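Local coordinates for protein orotidine 5'-phosphate decarboxylase (Pyrococcus horikoshii, PDB 2CZE) that probably catalyses the decarboxylation of orotidine 5'-monophosphate to UMP, the last step of de novo UMP synthesis, as a homodimeric TIM barrel, at residues I2-D7 with R186-A191; S26-N31 with E48-E53. One frame throughout, in Å; residues are numbered along the deposited sequence.

Contact 1 (I2-D7 with R186-A191); sequences IVLALD and RAIYNA. With U5P (uridine-5'-monophosphate), chain C.
Tyr189 lays its ring against Ala5 and Asp7, where the carbonyl oxygen of Ala5 meets the ring edge near its plane, 3.2 Å from CD2. Further along the ring, the hydroxyl OH lies 3.5 Å from Asp7 CB. With chi1 at 76°, CG sits between the backbone N and the carbonyl carbon, which folds the ring back so that the CA of Arg186 lies over the centre of one face. At the ring's edge, in plane, a water 2.7 Å from Tyr189 OH also hydrogen-bonds Asp7 OD2 and O1P of the bound UMP, tying the tyrosine to both carboxylate and phosphate. Next to it, Ile188 turns its CG2 branch to Leu4, touching Leu4 CD1 at 3.7 Å as the two side chains pass obliquely; Ile188 CD1 reaches more distantly to Ile2 CG2. Helix 194-206 closes over Ile188 and Ile2 through Ala198 and Ile201. This is the closing seam of a TIM barrel, where the short helix after the eighth strand packs against the first. The two segments also grip opposite ends of the ribose phosphate: O3' donates to Asp7 OD2 at 2.6 Å, while Arg186 holds O1P through its backbone N and through NE, the latter 2.8 Å from O1P. Bent at chi3 (-77°), the arginine brings its guanidinium edge-on to the phosphate, and NH2 bonds O3P at 2.9 Å.

Contact 2 (S26-N31 with E48-E53); sequences SMIKVN and EETGVE. With U5P (uridine-5'-monophosphate), chain C.
Ile28 crosses Val52 at about a right angle, its CG1 lying 3.6 Å from Val52 CG2, and then runs on to meet Thr50 tip to tip, CD1 against OG1 and CG2. Because CG1 is anti to the carbonyl carbon (chi1 -67°), the longer branch of Ile28 extends toward the end of helix 42-50, where Ala18 of helix 11-21 also packs on it. Thr50 OG1 bonds the carbonyl of Leu46 within its own helix and accepts a weak bond from Val52 N. Met27 and Glu53, by contrast, lie side by side and point the same way: Met27 CG runs 4.0 Å from Glu53 CB, and Met27 CE ends 3.7 Å from Glu53 OE1, an oxygen that is hydrogen-bonded to Tyr81 OH. Between these two groups the backbones join through Ile28 N and Glu53 O, 3.1 Å apart and nearly straight (N-H...O 167°). A water extends the link, donating to Ser26 O and accepting from Glu53 N. On the barrel's inner side, Lys29 bends at chi3 and chi4 to put NZ 2.8 Å from O3' of UMP, while also salt-bridged to Asp57. Cutting Lys29 back to an alanine would remove the amine and is likely to cost Asp57 this salt bridge and O3' one of its donors. Asn31 adds a weak ND2 bond to O3' and bonds Asp62 of the second subunit. Strand 27-31, helices 32-38 and 42-50 and strand 53-60 form a beta-alpha-beta crossover of the TIM barrel, with the substrate site at the strands' C-terminal end.

Overall arrangement
The centres of the two contacts lie about 12 Å apart, each about 12 Å from the centre of the chain. Strands 2-5 and 27-31 are parallel neighbours in the eight-stranded barrel and join them directly: Leu4 O is 2.7 Å from Lys29 N, a probable hydrogen bond. Along the chain the order is 2-7, 26-31, 48-53 and 186-191, so contact 2 falls wholly between the halves of contact 1. Contact 1 joins the first strand to the short helix after the eighth, 179 residues apart at the closest ends, whereas contact 2 joins elements close in sequence. Both reach the same UMP, whose site is completed by Asp62 and Thr66 of the second subunit, so the dimer is part of the pocket.

Contact 1 (I2-D7 with R186-A191)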
loop_
_atom_site.group_PDB
_atom_site.type_symbol
_atom_site.label_atom_id
_atom_site.label_comp_id
_atom_site.label_asym_id
_atom_site.label_seq_id
_atom_site.Cartn_x
_atom_site.Cartn_y
_atom_site.Cartn_z
ATOM N N ILE A 2 -13.497 -18.457 -8.601
ATOM C CA ILE A 2 -13.889 -17.203 -7.956
ATOM C C ILE A 2 -13.143 -16.886 -6.663
ATOM O O ILE A 2 -12.981 -17.733 -5.785
ATOM C CB ILE A 2 -15.409 -17.177 -7.652
ATOM C CG1 ILE A 2 -16.202 -17.352 -8.955
ATOM C CG2 ILE A 2 -15.787 -15.859 -6.949
ATOM C CD1 ILE A 2 -17.714 -17.441 -8.761
ATOM N N VAL A 3 -12.682 -15.648 -6.566
ATOM C CA VAL A 3 -11.992 -15.179 -5.382
ATOM C C VAL A 3 -12.865 -14.059 -4.857
ATOM O O VAL A 3 -13.055 -13.043 -5.531
ATOM C CB VAL A 3 -10.588 -14.647 -5.739
ATOM C CG1 VAL A 3 -9.950 -14.019 -4.513
ATOM C CG2 VAL A 3 -9.717 -15.808 -6.247
ATOM N N LEU A 4 -13.410 -14.246 -3.659
ATOM C CA LEU A 4 -14.297 -13.266 -3.037
ATOM C C LEU A 4 -13.500 -12.136 -2.390
ATOM O O LEU A 4 -12.713 -12.378 -1.477
ATOM C CB LEU A 4 -15.150 -13.950 -1.965
ATOM C CG LEU A 4 -16.040 -13.049 -1.103
ATOM C CD1 LEU A 4 -17.083 -12.365 -1.968
ATOM C CD2 LEU A 4 -16.724 -13.904 -0.027
ATOM N N ALA A 5 -13.703 -10.904 -2.854
ATOM C CA ALA A 5 -12.989 -9.766 -2.281
ATOM C C ALA A 5 -13.889 -9.176 -1.211
ATOM O O ALA A 5 -14.838 -8.458 -1.520
ATOM C CB ALA A 5 -12.690 -8.738 -3.352
ATOM N N LEU A 6 -13.591 -9.482 0.051
ATOM C CA LEU A 6 -14.421 -9.013 1.161
ATOM C C LEU A 6 -14.013 -7.636 1.638
ATOM O O LEU A 6 -13.303 -7.506 2.634
ATOM C CB LEU A 6 -14.352 -9.994 2.346
ATOM C CG LEU A 6 -15.182 -11.266 2.224
ATOM C CD1 LEU A 6 -14.967 -12.139 3.441
ATOM C CD2 LEU A 6 -16.657 -10.889 2.067
ATOM N N ASP A 7 -14.476 -6.609 0.940
ATOM C CA ASP A 7 -14.132 -5.251 1.310
ATOM C C ASP A 7 -15.183 -4.529 2.143
ATOM O O ASP A 7 -15.650 -3.457 1.784
ATOM C CB ASP A 7 -13.785 -4.441 0.058
ATOM C CG ASP A 7 -12.602 -5.025 -0.692
ATOM O OD1 ASP A 7 -11.613 -5.406 -0.018
ATOM O OD2 ASP A 7 -12.658 -5.104 -1.940
ATOM N N ARG A 186 -17.793 -6.257 -4.855
ATOM C CA ARG A 186 -19.132 -5.671 -4.757
ATOM C C ARG A 186 -20.271 -6.465 -5.396
ATOM O O ARG A 186 -21.365 -6.550 -4.819
ATOM C CB ARG A 186 -19.111 -4.235 -5.303
ATOM C CG ARG A 186 -18.343 -3.262 -4.372
ATOM C CD ARG A 186 -18.021 -1.929 -5.054
ATOM N NE ARG A 186 -16.900 -2.079 -5.981
ATOM C CZ ARG A 186 -16.439 -1.109 -6.758
ATOM N NH1 ARG A 186 -17.006 0.090 -6.737
ATOM N NH2 ARG A 186 -15.389 -1.327 -7.531
ATOM N N ALA A 187 -20.035 -7.047 -6.574
ATOM C CA ALA A 187 -21.097 -7.812 -7.239
ATOM C C ALA A 187 -21.607 -8.942 -6.348
ATOM O O ALA A 187 -22.722 -9.430 -6.533
ATOM C CB ALA A 187 -20.614 -8.376 -8.583
ATOM N N ILE A 188 -20.804 -9.368 -5.379
ATOM C CA ILE A 188 -21.265 -10.418 -4.478
ATOM C C ILE A 188 -21.626 -9.857 -3.113
ATOM O O ILE A 188 -22.761 -10.024 -2.662
ATOM C CB ILE A 188 -20.221 -11.559 -4.315
ATOM C CG1 ILE A 188 -20.140 -12.359 -5.613
ATOM C CG2 ILE A 188 -20.627 -12.503 -3.162
ATOM C CD1 ILE A 188 -19.037 -13.400 -5.640
ATOM N N TYR A 189 -20.699 -9.153 -2.466
ATOM C CA TYR A 189 -20.998 -8.651 -1.127
ATOM C C TYR A 189 -22.017 -7.518 -0.993
ATOM O O TYR A 189 -22.552 -7.290 0.085
ATOM C CB TYR A 189 -19.694 -8.328 -0.369
ATOM C CG TYR A 189 -18.956 -7.071 -0.741
ATOM C CD1 TYR A 189 -19.470 -5.809 -0.416
ATOM C CD2 TYR A 189 -17.708 -7.136 -1.368
ATOM C CE1 TYR A 189 -18.759 -4.638 -0.700
ATOM C CE2 TYR A 189 -16.990 -5.978 -1.660
ATOM C CZ TYR A 189 -17.516 -4.731 -1.324
ATOM O OH TYR A 189 -16.784 -3.597 -1.600
ATOM N N ASN A 190 -22.291 -6.816 -2.084
ATOM C CA ASN A 190 -23.280 -5.739 -2.083
ATOM C C ASN A 190 -24.592 -6.239 -2.673
ATOM O O ASN A 190 -25.571 -5.508 -2.725
ATOM C CB ASN A 190 -22.802 -4.553 -2.919
ATOM C CG ASN A 190 -22.095 -3.499 -2.096
ATOM O OD1 ASN A 190 -21.526 -2.556 -2.637
ATOM N ND2 ASN A 190 -22.137 -3.648 -0.779
ATOM N N ALA A 191 -24.605 -7.477 -3.151
ATOM C CA ALA A 191 -25.827 -8.038 -3.723
ATOM C C ALA A 191 -26.881 -8.309 -2.640
ATOM O O ALA A 191 -26.558 -8.643 -1.502
ATOM C CB ALA A 191 -25.509 -9.332 -4.477
HETATM N N1 U5P C . -8.205 -4.577 -7.002
HETATM C C2 U5P C . -8.833 -4.075 -8.149
HETATM N N3 U5P C . -8.062 -3.777 -9.279
HETATM C C4 U5P C . -6.676 -3.976 -9.264
HETATM C C5 U5P C . -6.050 -4.466 -8.121
HETATM C C6 U5P C . -6.813 -4.764 -6.998
HETATM O O2 U5P C . -10.051 -3.880 -8.180
HETATM O O4 U5P C . -6.018 -3.733 -10.273
HETATM C "C1'" U5P C . -8.996 -4.996 -5.820
HETATM C "C2'" U5P C . -9.922 -3.897 -5.290
HETATM O "O2'" U5P C . -9.209 -3.124 -4.323
HETATM C "C3'" U5P C . -10.969 -4.748 -4.572
HETATM C "C4'" U5P C . -11.127 -5.915 -5.549
HETATM O "O3'" U5P C . -10.482 -5.211 -3.309
HETATM O "O4'" U5P C . -9.852 -6.090 -6.191
HETATM C "C5'" U5P C . -12.173 -5.572 -6.614
HETATM O "O5'" U5P C . -13.445 -5.457 -5.975
HETATM P P U5P C . -14.798 -5.098 -6.771
HETATM O O1P U5P C . -15.823 -4.610 -5.822
HETATM O O2P U5P C . -15.238 -6.437 -7.547
HETATM O O3P U5P C . -14.424 -4.005 -7.891
HETATM O O HOH W 1 -14.667 -3.872 -3.270
#

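Contact 2 (S26-N31 with E48-E53)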
loop_
_atom_site.group_PDB
_atom_site.type_symbol
_atom_site.label_atom_id
_atom_site.label_comp_id
_atom_site.label_asym_id
_atom_site.label_seq_id
_atom_site.Cartn_x
_atom_site.Cartn_y
_atom_site.Cartn_z
ATOM N N SER A 26 -13.190 -20.208 -4.564
ATOM C CA SER A 26 -11.923 -20.912 -4.429
ATOM C C SER A 26 -11.060 -20.310 -3.327
ATOM O O SER A 26 -10.335 -21.027 -2.651
ATOM C CB SER A 26 -11.148 -20.864 -5.749
ATOM O OG SER A 26 -11.770 -21.666 -6.735
ATOM N N MET A 27 -11.131 -18.989 -3.160
ATOM C CA MET A 27 -10.346 -18.291 -2.138
ATOM C C MET A 27 -11.061 -17.021 -1.705
ATOM O O MET A 27 -12.029 -16.610 -2.321
ATOM C CB MET A 27 -8.973 -17.873 -2.689
ATOM C CG MET A 27 -8.021 -18.997 -3.051
ATOM S SD MET A 27 -6.392 -18.279 -3.474
ATOM C CE MET A 27 -5.705 -19.561 -4.554
ATOM N N ILE A 28 -10.564 -16.408 -0.640
ATOM C CA ILE A 28 -11.089 -15.145 -0.140
ATOM C C ILE A 28 -9.943 -14.137 -0.180
ATOM O O ILE A 28 -8.801 -14.472 0.174
ATOM C CB ILE A 28 -11.561 -15.281 1.315
ATOM C CG1 ILE A 28 -12.785 -16.202 1.351
ATOM C CG2 ILE A 28 -11.840 -13.886 1.920
ATOM C CD1 ILE A 28 -13.262 -16.540 2.759
ATOM N N LYS A 29 -10.235 -12.914 -0.613
ATOM C CA LYS A 29 -9.209 -11.878 -0.666
ATOM C C LYS A 29 -9.567 -10.785 0.332
ATOM O O LYS A 29 -10.674 -10.243 0.287
ATOM C CB LYS A 29 -9.121 -11.268 -2.073
ATOM C CG LYS A 29 -7.964 -10.267 -2.253
ATOM C CD LYS A 29 -7.853 -9.736 -3.690
ATOM C CE LYS A 29 -8.904 -8.653 -3.983
ATOM N NZ LYS A 29 -8.681 -7.394 -3.199
ATOM N N VAL A 30 -8.661 -10.488 1.258
ATOM C CA VAL A 30 -8.909 -9.426 2.230
ATOM C C VAL A 30 -8.023 -8.239 1.855
ATOM O O VAL A 30 -6.923 -8.425 1.337
ATOM C CB VAL A 30 -8.622 -9.884 3.698
ATOM C CG1 VAL A 30 -9.287 -11.246 3.953
ATOM C CG2 VAL A 30 -7.148 -9.926 3.973
ATOM N N ASN A 31 -8.499 -7.026 2.114
ATOM C CA ASN A 31 -7.753 -5.821 1.763
ATOM C C ASN A 31 -7.716 -4.969 3.036
ATOM O O ASN A 31 -8.231 -5.384 4.082
ATOM C CB ASN A 31 -8.478 -5.098 0.615
ATOM C CG ASN A 31 -7.563 -4.181 -0.207
ATOM O OD1 ASN A 31 -6.689 -3.491 0.329
ATOM N ND2 ASN A 31 -7.798 -4.151 -1.524
ATOM N N GLU A 48 -10.605 -20.310 9.293
ATOM C CA GLU A 48 -11.197 -21.337 10.145
ATOM C C GLU A 48 -12.678 -21.519 9.875
ATOM O O GLU A 48 -13.192 -22.632 9.962
ATOM C CB GLU A 48 -10.975 -20.999 11.618
ATOM C CG GLU A 48 -9.510 -20.803 11.958
ATOM C CD GLU A 48 -9.272 -20.609 13.439
ATOM O OE1 GLU A 48 -10.079 -19.903 14.084
ATOM O OE2 GLU A 48 -8.271 -21.151 13.957
ATOM N N GLU A 49 -13.363 -20.434 9.525
ATOM C CA GLU A 49 -14.793 -20.507 9.255
ATOM C C GLU A 49 -15.147 -21.007 7.858
ATOM O O GLU A 49 -16.259 -21.491 7.640
ATOM C CB GLU A 49 -15.444 -19.133 9.449
ATOM C CG GLU A 49 -15.400 -18.589 10.868
ATOM C CD GLU A 49 -16.195 -19.429 11.834
ATOM O OE1 GLU A 49 -17.326 -19.820 11.485
ATOM O OE2 GLU A 49 -15.692 -19.693 12.944
ATOM N N THR A 50 -14.217 -20.896 6.915
ATOM C CA THR A 50 -14.503 -21.291 5.539
ATOM C C THR A 50 -13.671 -22.428 4.950
ATOM O O THR A 50 -14.107 -23.093 4.014
ATOM C CB THR A 50 -14.348 -20.089 4.585
ATOM O OG1 THR A 50 -12.966 -19.713 4.528
ATOM C CG2 THR A 50 -15.164 -18.901 5.083
ATOM N N GLY A 51 -12.465 -22.631 5.463
ATOM C CA GLY A 51 -11.617 -23.686 4.927
ATOM C C GLY A 51 -10.944 -23.334 3.599
ATOM O O GLY A 51 -10.338 -24.197 2.963
ATOM N N VAL A 52 -11.043 -22.083 3.152
ATOM C CA VAL A 52 -10.393 -21.725 1.893
ATOM C C VAL A 52 -9.155 -20.871 2.136
ATOM O O VAL A 52 -8.975 -20.303 3.220
ATOM C CB VAL A 52 -11.360 -20.993 0.925
ATOM C CG1 VAL A 52 -12.547 -21.898 0.613
ATOM C CG2 VAL A 52 -11.834 -19.688 1.527
ATOM N N GLU A 53 -8.279 -20.808 1.144
ATOM C CA GLU A 53 -7.069 -20.017 1.302
ATOM C C GLU A 53 -7.402 -18.536 1.312
ATOM O O GLU A 53 -8.415 -18.124 0.732
ATOM C CB GLU A 53 -6.085 -20.330 0.181
ATOM C CG GLU A 53 -5.412 -21.675 0.351
ATOM C CD GLU A 53 -4.342 -21.894 -0.682
ATOM O OE1 GLU A 53 -4.680 -21.870 -1.881
ATOM O OE2 GLU A 53 -3.166 -22.076 -0.299
HETATM N N1 U5P C . -8.205 -4.577 -7.002
HETATM C C2 U5P C . -8.833 -4.075 -8.149
HETATM N N3 U5P C . -8.062 -3.777 -9.279
HETATM C C4 U5P C . -6.676 -3.976 -9.264
HETATM C C5 U5P C . -6.050 -4.466 -8.121
HETATM C C6 U5P C . -6.813 -4.764 -6.998
HETATM O O2 U5P C . -10.051 -3.880 -8.180
HETATM O O4 U5P C . -6.018 -3.733 -10.273
HETATM C "C1'" U5P C . -8.996 -4.996 -5.820
HETATM C "C2'" U5P C . -9.922 -3.897 -5.290
HETATM O "O2'" U5P C . -9.209 -3.124 -4.323
HETATM C "C3'" U5P C . -10.969 -4.748 -4.572
HETATM C "C4'" U5P C . -11.127 -5.915 -5.549
HETATM O "O3'" U5P C . -10.482 -5.211 -3.309
HETATM O "O4'" U5P C . -9.852 -6.090 -6.191
HETATM C "C5'" U5P C . -12.173 -5.572 -6.614
HETATM O "O5'" U5P C . -13.445 -5.457 -5.975
HETATM P P U5P C . -14.798 -5.098 -6.771
HETATM O O1P U5P C . -15.823 -4.610 -5.822
HETATM O O2P U5P C . -15.238 -6.437 -7.547
HETATM O O3P U5P C . -14.424 -4.005 -7.891
HETATM O O HOH W 2 -8.608 -22.512 -1.187
#